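PDB 4CP6: choline binding protein PCPA from Streptococcus pneumoniae, which is a pneumococcal vaccine antigen that probably sits on the cell surface by binding cell-wall choline, with a leucine-rich repeat region that may serve in adhesion. Local coordinates for residues Y93-K105 with S115-Q127. Sequence-based numbering, arbitrary orientation.
Sequences YYPSSITIPSSIK and SKAKTIIFDKGSQ
I98 and I100 pair in parallel register with I120 and F122, with backbone bonds running from K118 to D123, the parallel pairing of neighbouring coils in a leucine-rich repeat solenoid. K118 N donates to S96 O and I98 N to T119 O; I98 O then receives I121 N at 2.9 Å, I100 N reaches I121 O at 2.8 Å, and D123 N meets I100 O almost straight (177° at the hydrogen). Beyond the strands, Q127 N uses an in-plane lone pair of S102 O (3.1 Å). Three waters lie at this end: one within hydrogen-bonding distance of the I100 and D123 carbonyls, a second of those of P101 and I104 and of S126 OG, and a third bridging S102 N and D123 OD2.

On the inward face, I100 CD1 presses on I120 CG2 at a tight 3.4 Å and also touches F122 CE2 (3.8 Å); the I100 and F122 side chains run alongside, pointing the same way. I98 CB meets I120 CD1. On the other face, T99 OG1 lies against I121 CB, while its CG2, anti to the backbone N, turns to D123 OD1 (3.2 Å).

Y94, with CG trans to its N (chi1 -161°), carries its ring across K116, CD1 at 3.6 Å from K116 CB, and brings OH to 2.7 Å from S115 OG; Y94 OH is hydrogen-bonded to F81 O. S115 OG accepts from A117 N, an ST turn.

Strand 57-59 flanks 97-100 and strand 143-146 flanks 119-122 in the parallel sheet, where I144 packs on I120 and F122, and I104 reaches strand 69-76.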
ATOM      1  N   TYR A  93      10.004 -17.199 -23.994  1.00 13.30           N
ATOM      2  CA  TYR A  93      10.761 -16.080 -24.546  1.00 12.79           C
ATOM      3  C   TYR A  93      10.107 -14.749 -24.255  1.00 13.51           C
ATOM      4  O   TYR A  93       8.883 -14.654 -24.241  1.00 12.53           O
ATOM      5  CB  TYR A  93      10.938 -16.257 -26.055  1.00 13.10           C
ATOM      6  CG  TYR A  93      11.490 -17.623 -26.396  1.00 12.92           C
ATOM      7  CD1 TYR A  93      12.714 -18.045 -25.888  1.00 13.00           C
ATOM      8  CD2 TYR A  93      10.788 -18.489 -27.230  1.00 13.04           C
ATOM      9  CE1 TYR A  93      13.232 -19.302 -26.203  1.00 13.76           C
ATOM     10  CE2 TYR A  93      11.289 -19.753 -27.536  1.00 13.64           C
ATOM     11  CZ  TYR A  93      12.518 -20.142 -27.039  1.00 15.43           C
ATOM     12  OH  TYR A  93      12.997 -21.394 -27.361  1.00 14.86           O
ATOM     13  N   TYR A  94      10.911 -13.715 -24.019  1.00 12.07           N
ATOM     14  CA  TYR A  94      10.319 -12.421 -23.699  1.00 11.39           C
ATOM     15  C   TYR A  94      11.342 -11.334 -23.996  1.00 13.20           C
ATOM     16  O   TYR A  94      12.518 -11.518 -23.724  1.00 12.50           O
ATOM     17  CB  TYR A  94       9.884 -12.383 -22.199  1.00 12.23           C
ATOM     18  CG  TYR A  94       8.887 -11.285 -21.930  1.00 11.40           C
ATOM     19  CD1 TYR A  94       9.312  -9.988 -21.643  1.00 11.63           C
ATOM     20  CD2 TYR A  94       7.512 -11.523 -22.011  1.00 11.11           C
ATOM     21  CE1 TYR A  94       8.396  -8.945 -21.506  1.00 11.92           C
ATOM     22  CE2 TYR A  94       6.585 -10.495 -21.817  1.00 12.89           C
ATOM     23  CZ  TYR A  94       7.037  -9.209 -21.542  1.00 13.48           C
ATOM     24  OH  TYR A  94       6.152  -8.175 -21.346  1.00 13.75           O
ATOM     25  N   PRO A  95      10.904 -10.188 -24.550  1.00 11.83           N
ATOM     26  CA  PRO A  95      11.850  -9.116 -24.877  1.00 12.90           C
ATOM     27  C   PRO A  95      12.516  -8.460 -23.673  1.00 14.33           C
ATOM     28  O   PRO A  95      12.011  -8.517 -22.556  1.00 14.81           O
ATOM     29  CB  PRO A  95      11.003  -8.095 -25.648  1.00 14.53           C
ATOM     30  CG  PRO A  95       9.610  -8.448 -25.429  1.00 18.44           C
ATOM     31  CD  PRO A  95       9.540  -9.880 -25.007  1.00 12.96           C
ATOM     32  N   SER A  96      13.647  -7.780 -23.919  1.00 13.11           N
ATOM     33  CA  SER A  96      14.360  -7.081 -22.838  1.00 13.30           C
ATOM     34  C   SER A  96      13.768  -5.683 -22.574  1.00 15.25           C
ATOM     35  O   SER A  96      13.991  -5.099 -21.507  1.00 15.15           O
ATOM     36  CB  SER A  96      15.814  -6.925 -23.240  1.00 15.11           C
ATOM     37  OG  SER A  96      15.884  -6.293 -24.506  1.00 17.55           O
ATOM     38  N   SER A  97      13.082  -5.127 -23.562  1.00 12.35           N
ATOM     39  CA  SER A  97      12.441  -3.811 -23.467  1.00 13.41           C
ATOM     40  C   SER A  97      11.292  -3.797 -24.439  1.00 15.49           C
ATOM     41  O   SER A  97      11.309  -4.557 -25.418  1.00 13.72           O
ATOM     42  CB  SER A  97      13.422  -2.683 -23.793  1.00 16.96           C
ATOM     43  OG  SER A  97      13.727  -2.656 -25.179  1.00 23.01           O
ATOM     44  N   ILE A  98      10.276  -2.972 -24.183  1.00 14.33           N
ATOM     45  CA  ILE A  98       9.136  -2.870 -25.064  1.00 12.27           C
ATOM     46  C   ILE A  98       8.895  -1.408 -25.327  1.00 15.48           C
ATOM     47  O   ILE A  98       8.870  -0.613 -24.365  1.00 14.69           O
ATOM     48  CB  ILE A  98       7.857  -3.582 -24.532  1.00 14.10           C
ATOM     49  CG1 ILE A  98       8.094  -5.123 -24.401  1.00 14.13           C
ATOM     50  CG2 ILE A  98       6.650  -3.266 -25.443  1.00 15.22           C
ATOM     51  CD1 ILE A  98       6.979  -5.895 -23.691  1.00 15.16           C
ATOM     52  N   THR A  99       8.738  -1.044 -26.607  1.00 13.50           N
ATOM     53  CA  THR A  99       8.424   0.313 -27.032  1.00 13.80           C
ATOM     54  C   THR A  99       6.944   0.384 -27.363  1.00 15.27           C
ATOM     55  O   THR A  99       6.419  -0.477 -28.092  1.00 13.99           O
ATOM     56  CB  THR A  99       9.320   0.728 -28.199  1.00 16.29           C
ATOM     57  OG1 THR A  99      10.659   0.810 -27.722  1.00 16.88           O
ATOM     58  CG2 THR A  99       8.910   2.067 -28.813  1.00 16.88           C
ATOM     59  N   ILE A 100       6.254   1.397 -26.788  1.00 13.34           N
ATOM     60  CA  ILE A 100       4.832   1.587 -26.965  1.00 12.42           C
ATOM     61  C   ILE A 100       4.607   2.722 -27.948  1.00 15.05           C
ATOM     62  O   ILE A 100       5.058   3.839 -27.687  1.00 14.82           O
ATOM     63  CB  ILE A 100       4.190   1.889 -25.592  1.00 15.43           C
ATOM     64  CG1 ILE A 100       4.466   0.706 -24.618  1.00 16.40           C
ATOM     65  CG2 ILE A 100       2.703   2.205 -25.736  1.00 17.11           C
ATOM     66  CD1 ILE A 100       3.750   0.769 -23.232  1.00 18.35           C
ATOM     67  N   PRO A 101       3.894   2.460 -29.060  1.00 13.36           N
ATOM     68  CA  PRO A 101       3.674   3.519 -30.055  1.00 13.05           C
ATOM     69  C   PRO A 101       2.689   4.551 -29.540  1.00 14.16           C
ATOM     70  O   PRO A 101       1.923   4.248 -28.618  1.00 14.58           O
ATOM     71  CB  PRO A 101       3.129   2.756 -31.272  1.00 15.32           C
ATOM     72  CG  PRO A 101       2.427   1.553 -30.662  1.00 17.52           C
ATOM     73  CD  PRO A 101       3.302   1.174 -29.493  1.00 14.02           C
ATOM     74  N   SER A 102       2.668   5.749 -30.163  1.00 15.03           N
ATOM     75  CA  SER A 102       1.780   6.819 -29.722  0.50 14.41           C
ATOM     76  C   SER A 102       0.297   6.468 -29.777  1.00 17.08           C
ATOM     77  O   SER A 102      -0.463   6.972 -28.962  1.00 17.63           O
ATOM     78  CB  SER A 102       2.057   8.116 -30.481  0.50 17.48           C
ATOM     79  OG  SER A 102       1.841   7.953 -31.871  0.50 22.06           O
ATOM     80  N   SER A 103      -0.120   5.574 -30.694  1.00 13.97           N
ATOM     81  CA  SER A 103      -1.515   5.184 -30.841  1.00 12.88           C
ATOM     82  C   SER A 103      -2.132   4.492 -29.607  1.00 14.63           C
ATOM     83  O   SER A 103      -3.350   4.442 -29.504  1.00 15.64           O
ATOM     84  CB  SER A 103      -1.687   4.295 -32.074  1.00 15.27           C
ATOM     85  OG  SER A 103      -0.966   3.077 -31.985  1.00 14.90           O
ATOM     86  N   ILE A 104      -1.299   3.913 -28.717  1.00 13.98           N
ATOM     87  CA  ILE A 104      -1.885   3.224 -27.543  1.00 12.38           C
ATOM     88  C   ILE A 104      -2.522   4.236 -26.576  1.00 14.30           C
ATOM     89  O   ILE A 104      -1.807   5.073 -26.022  1.00 14.97           O
ATOM     90  CB  ILE A 104      -0.845   2.349 -26.827  1.00 14.32           C
ATOM     91  CG1 ILE A 104      -0.232   1.279 -27.768  1.00 15.43           C
ATOM     92  CG2 ILE A 104      -1.427   1.707 -25.525  1.00 14.10           C
ATOM     93  CD1 ILE A 104      -1.247   0.203 -28.354  1.00 16.13           C
ATOM     94  N   LYS A 105      -3.831   4.149 -26.383  1.00 12.95           N
ATOM     95  CA  LYS A 105      -4.556   5.018 -25.463  1.00 13.35           C
ATOM     96  C   LYS A 105      -4.851   4.335 -24.120  1.00 14.93           C
ATOM     97  O   LYS A 105      -5.101   5.026 -23.141  1.00 14.71           O
ATOM     98  CB  LYS A 105      -5.871   5.481 -26.099  1.00 15.06           C
ATOM     99  CG  LYS A 105      -6.462   6.686 -25.353  1.00 22.02           C
ATOM    100  CD  LYS A 105      -7.531   7.393 -26.168  1.00 26.82           C
ATOM    101  CE  LYS A 105      -8.176   8.504 -25.373  1.00 35.23           C
ATOM    102  NZ  LYS A 105      -8.969   9.426 -26.235  1.00 40.40           N
ATOM    103  N   SER A 115       5.839  -8.832 -16.554  1.00 11.58           N
ATOM    104  CA  SER A 115       6.742  -8.507 -17.653  1.00 11.30           C
ATOM    105  C   SER A 115       8.209  -8.589 -17.295  1.00 13.79           C
ATOM    106  O   SER A 115       8.634  -8.033 -16.296  1.00 12.36           O
ATOM    107  CB  SER A 115       6.426  -7.120 -18.203  1.00 12.99           C
ATOM    108  OG  SER A 115       7.288  -6.768 -19.275  1.00 12.91           O
ATOM    109  N   LYS A 116       9.002  -9.231 -18.157  1.00 13.38           N
ATOM    110  CA  LYS A 116      10.443  -9.300 -17.936  1.00 12.28           C
ATOM    111  C   LYS A 116      11.175  -8.121 -18.583  1.00 15.81           C
ATOM    112  O   LYS A 116      12.406  -8.046 -18.473  1.00 17.37           O
ATOM    113  CB  LYS A 116      10.987 -10.610 -18.491  1.00 15.59           C
ATOM    114  CG  LYS A 116      10.540 -11.801 -17.666  1.00 20.35           C
ATOM    115  CD  LYS A 116      11.150 -13.071 -18.229  1.00 29.30           C
ATOM    116  CE  LYS A 116      12.646 -13.145 -18.101  1.00 24.90           C
ATOM    117  NZ  LYS A 116      13.157 -14.475 -18.551  1.00 31.38           N
ATOM    118  N   ALA A 117      10.442  -7.189 -19.220  1.00 12.92           N
ATOM    119  CA  ALA A 117      11.084  -6.020 -19.815  1.00 13.54           C
ATOM    120  C   ALA A 117      11.674  -5.138 -18.688  1.00 16.72           C
ATOM    121  O   ALA A 117      11.009  -4.845 -17.671  1.00 16.22           O
ATOM    122  CB  ALA A 117      10.071  -5.224 -20.624  1.00 14.74           C
ATOM    123  N   LYS A 118      12.933  -4.744 -18.852  1.00 14.33           N
ATOM    124  CA  LYS A 118      13.601  -3.903 -17.857  1.00 13.70           C
ATOM    125  C   LYS A 118      13.175  -2.455 -18.024  1.00 14.16           C
ATOM    126  O   LYS A 118      13.224  -1.663 -17.073  1.00 13.07           O
ATOM    127  CB  LYS A 118      15.127  -4.014 -17.980  1.00 17.16           C
ATOM    128  CG  LYS A 118      15.662  -5.448 -17.926  1.00 30.82           C
ATOM    129  CD  LYS A 118      15.717  -6.020 -16.534  1.00 44.97           C
ATOM    130  CE  LYS A 118      15.940  -7.514 -16.527  1.00 56.78           C
ATOM    131  NZ  LYS A 118      14.663  -8.269 -16.673  1.00 63.32           N
ATOM    132  N   THR A 119      12.776  -2.097 -19.228  1.00 14.19           N
ATOM    133  CA  THR A 119      12.235  -0.782 -19.487  1.00 14.53           C
ATOM    134  C   THR A 119      11.088  -0.831 -20.469  1.00 15.84           C
ATOM    135  O   THR A 119      10.963  -1.769 -21.267  1.00 14.58           O
ATOM    136  CB  THR A 119      13.292   0.237 -19.878  1.00 21.77           C
ATOM    137  OG1 THR A 119      12.682   1.548 -19.776  1.00 27.65           O
ATOM    138  CG2 THR A 119      13.895  -0.038 -21.252  1.00 20.00           C
ATOM    139  N   ILE A 120      10.220   0.166 -20.363  1.00 14.44           N
ATOM    140  CA  ILE A 120       9.096   0.421 -21.235  1.00 13.85           C
ATOM    141  C   ILE A 120       9.359   1.799 -21.750  1.00 16.77           C
ATOM    142  O   ILE A 120       9.519   2.738 -20.940  1.00 16.15           O
ATOM    143  CB  ILE A 120       7.747   0.373 -20.475  1.00 16.29           C
ATOM    144  CG1 ILE A 120       7.480  -1.002 -19.864  1.00 17.56           C
ATOM    145  CG2 ILE A 120       6.585   0.849 -21.349  1.00 18.88           C
ATOM    146  CD1 ILE A 120       7.199  -2.111 -20.851  1.00 18.26           C
ATOM    147  N   ILE A 121       9.477   1.926 -23.074  1.00 14.84           N
ATOM    148  CA  ILE A 121       9.792   3.191 -23.709  1.00 14.41           C
ATOM    149  C   ILE A 121       8.578   3.698 -24.444  1.00 16.70           C
ATOM    150  O   ILE A 121       7.938   2.944 -25.191  1.00 16.92           O
ATOM    151  CB  ILE A 121      10.980   2.984 -24.691  1.00 18.06           C
ATOM    152  CG1 ILE A 121      12.218   2.401 -23.966  1.00 19.04           C
ATOM    153  CG2 ILE A 121      11.310   4.285 -25.472  1.00 19.26           C
ATOM    154  CD1 ILE A 121      13.072   1.534 -24.835  1.00 31.14           C
ATOM    155  N   PHE A 122       8.267   4.981 -24.287  1.00 14.30           N
ATOM    156  CA  PHE A 122       7.162   5.563 -25.029  1.00 14.57           C
ATOM    157  C   PHE A 122       7.685   6.340 -26.215  1.00 21.27           C
ATOM    158  O   PHE A 122       8.594   7.169 -26.071  1.00 21.07           O
ATOM    159  CB  PHE A 122       6.318   6.504 -24.143  1.00 15.18           C
ATOM    160  CG  PHE A 122       5.584   5.724 -23.090  1.00 14.49           C
ATOM    161  CD1 PHE A 122       6.174   5.463 -21.858  1.00 15.49           C
ATOM    162  CD2 PHE A 122       4.309   5.225 -23.333  1.00 15.91           C
ATOM    163  CE1 PHE A 122       5.539   4.652 -20.919  1.00 16.84           C
ATOM    164  CE2 PHE A 122       3.648   4.467 -22.369  1.00 16.52           C
ATOM    165  CZ  PHE A 122       4.270   4.178 -21.164  1.00 15.99           C
ATOM    166  N   ASP A 123       7.081   6.111 -27.390  1.00 18.21           N
ATOM    167  CA  ASP A 123       7.420   6.913 -28.561  1.00 18.00           C
ATOM    168  C   ASP A 123       6.912   8.313 -28.270  1.00 22.06           C
ATOM    169  O   ASP A 123       5.958   8.485 -27.499  1.00 19.00           O
ATOM    170  CB  ASP A 123       6.696   6.399 -29.822  1.00 19.14           C
ATOM    171  CG  ASP A 123       7.323   5.209 -30.513  1.00 21.61           C
ATOM    172  OD1 ASP A 123       8.516   4.941 -30.278  1.00 22.20           O
ATOM    173  OD2 ASP A 123       6.642   4.593 -31.359  1.00 23.88           O
ATOM    174  N   LYS A 124       7.507   9.318 -28.924  1.00 21.56           N
ATOM    175  CA  LYS A 124       7.086  10.699 -28.763  1.00 21.98           C
ATOM    176  C   LYS A 124       5.573  10.860 -29.079  1.00 21.85           C
ATOM    177  O   LYS A 124       5.041  10.137 -29.923  1.00 22.20           O
ATOM    178  CB  LYS A 124       7.929  11.599 -29.690  1.00 25.86           C
ATOM    179  CG  LYS A 124       8.009  13.059 -29.261  1.00 51.01           C
ATOM    180  CD  LYS A 124       8.899  13.870 -30.207  1.00 63.26           C
ATOM    181  CE  LYS A 124       8.983  15.334 -29.836  1.00 74.81           C
ATOM    182  NZ  LYS A 124       7.741  16.075 -30.191  1.00 84.95           N
ATOM    183  N   GLY A 125       4.900  11.761 -28.364  1.00 18.24           N
ATOM    184  CA  GLY A 125       3.489  12.048 -28.572  1.00 17.05           C
ATOM    185  C   GLY A 125       2.547  10.957 -28.102  1.00 19.17           C
ATOM    186  O   GLY A 125       1.464  10.789 -28.674  1.00 18.66           O
ATOM    187  N   SER A 126       2.921  10.240 -27.021  1.00 16.47           N
ATOM    188  CA  SER A 126       2.029   9.197 -26.499  1.00 15.19           C
ATOM    189  C   SER A 126       0.607   9.705 -26.262  1.00 16.82           C
ATOM    190  O   SER A 126       0.381  10.828 -25.769  1.00 16.82           O
ATOM    191  CB  SER A 126       2.589   8.619 -25.202  1.00 15.54           C
ATOM    192  OG  SER A 126       1.671   7.680 -24.661  1.00 14.54           O
ATOM    193  N   GLN A 127      -0.358   8.868 -26.571  1.00 14.77           N
ATOM    194  CA  GLN A 127      -1.758   9.127 -26.336  1.00 14.13           C
ATOM    195  C   GLN A 127      -2.265   8.323 -25.125  1.00 14.99           C
ATOM    196  O   GLN A 127      -3.465   8.307 -24.881  1.00 14.61           O
ATOM    197  CB  GLN A 127      -2.569   8.759 -27.580  1.00 16.31           C
ATOM    198  CG  GLN A 127      -2.147   9.598 -28.794  1.00 15.27           C
ATOM    199  CD  GLN A 127      -2.755   9.060 -30.053  1.00 27.07           C
ATOM    200  OE1 GLN A 127      -2.078   8.871 -31.074  1.00 30.87           O
ATOM    201  NE2 GLN A 127      -4.040   8.810 -30.018  1.00 20.95           N
TER
HETATM  202  O   HOH W   1       3.868   6.473 -27.070  1.00 17.02           O
HETATM  203  O   HOH W   2       1.017   5.487 -26.161  1.00 14.12           O
HETATM  204  O   HOH W   3       4.497   6.148 -32.269  1.00 25.39           O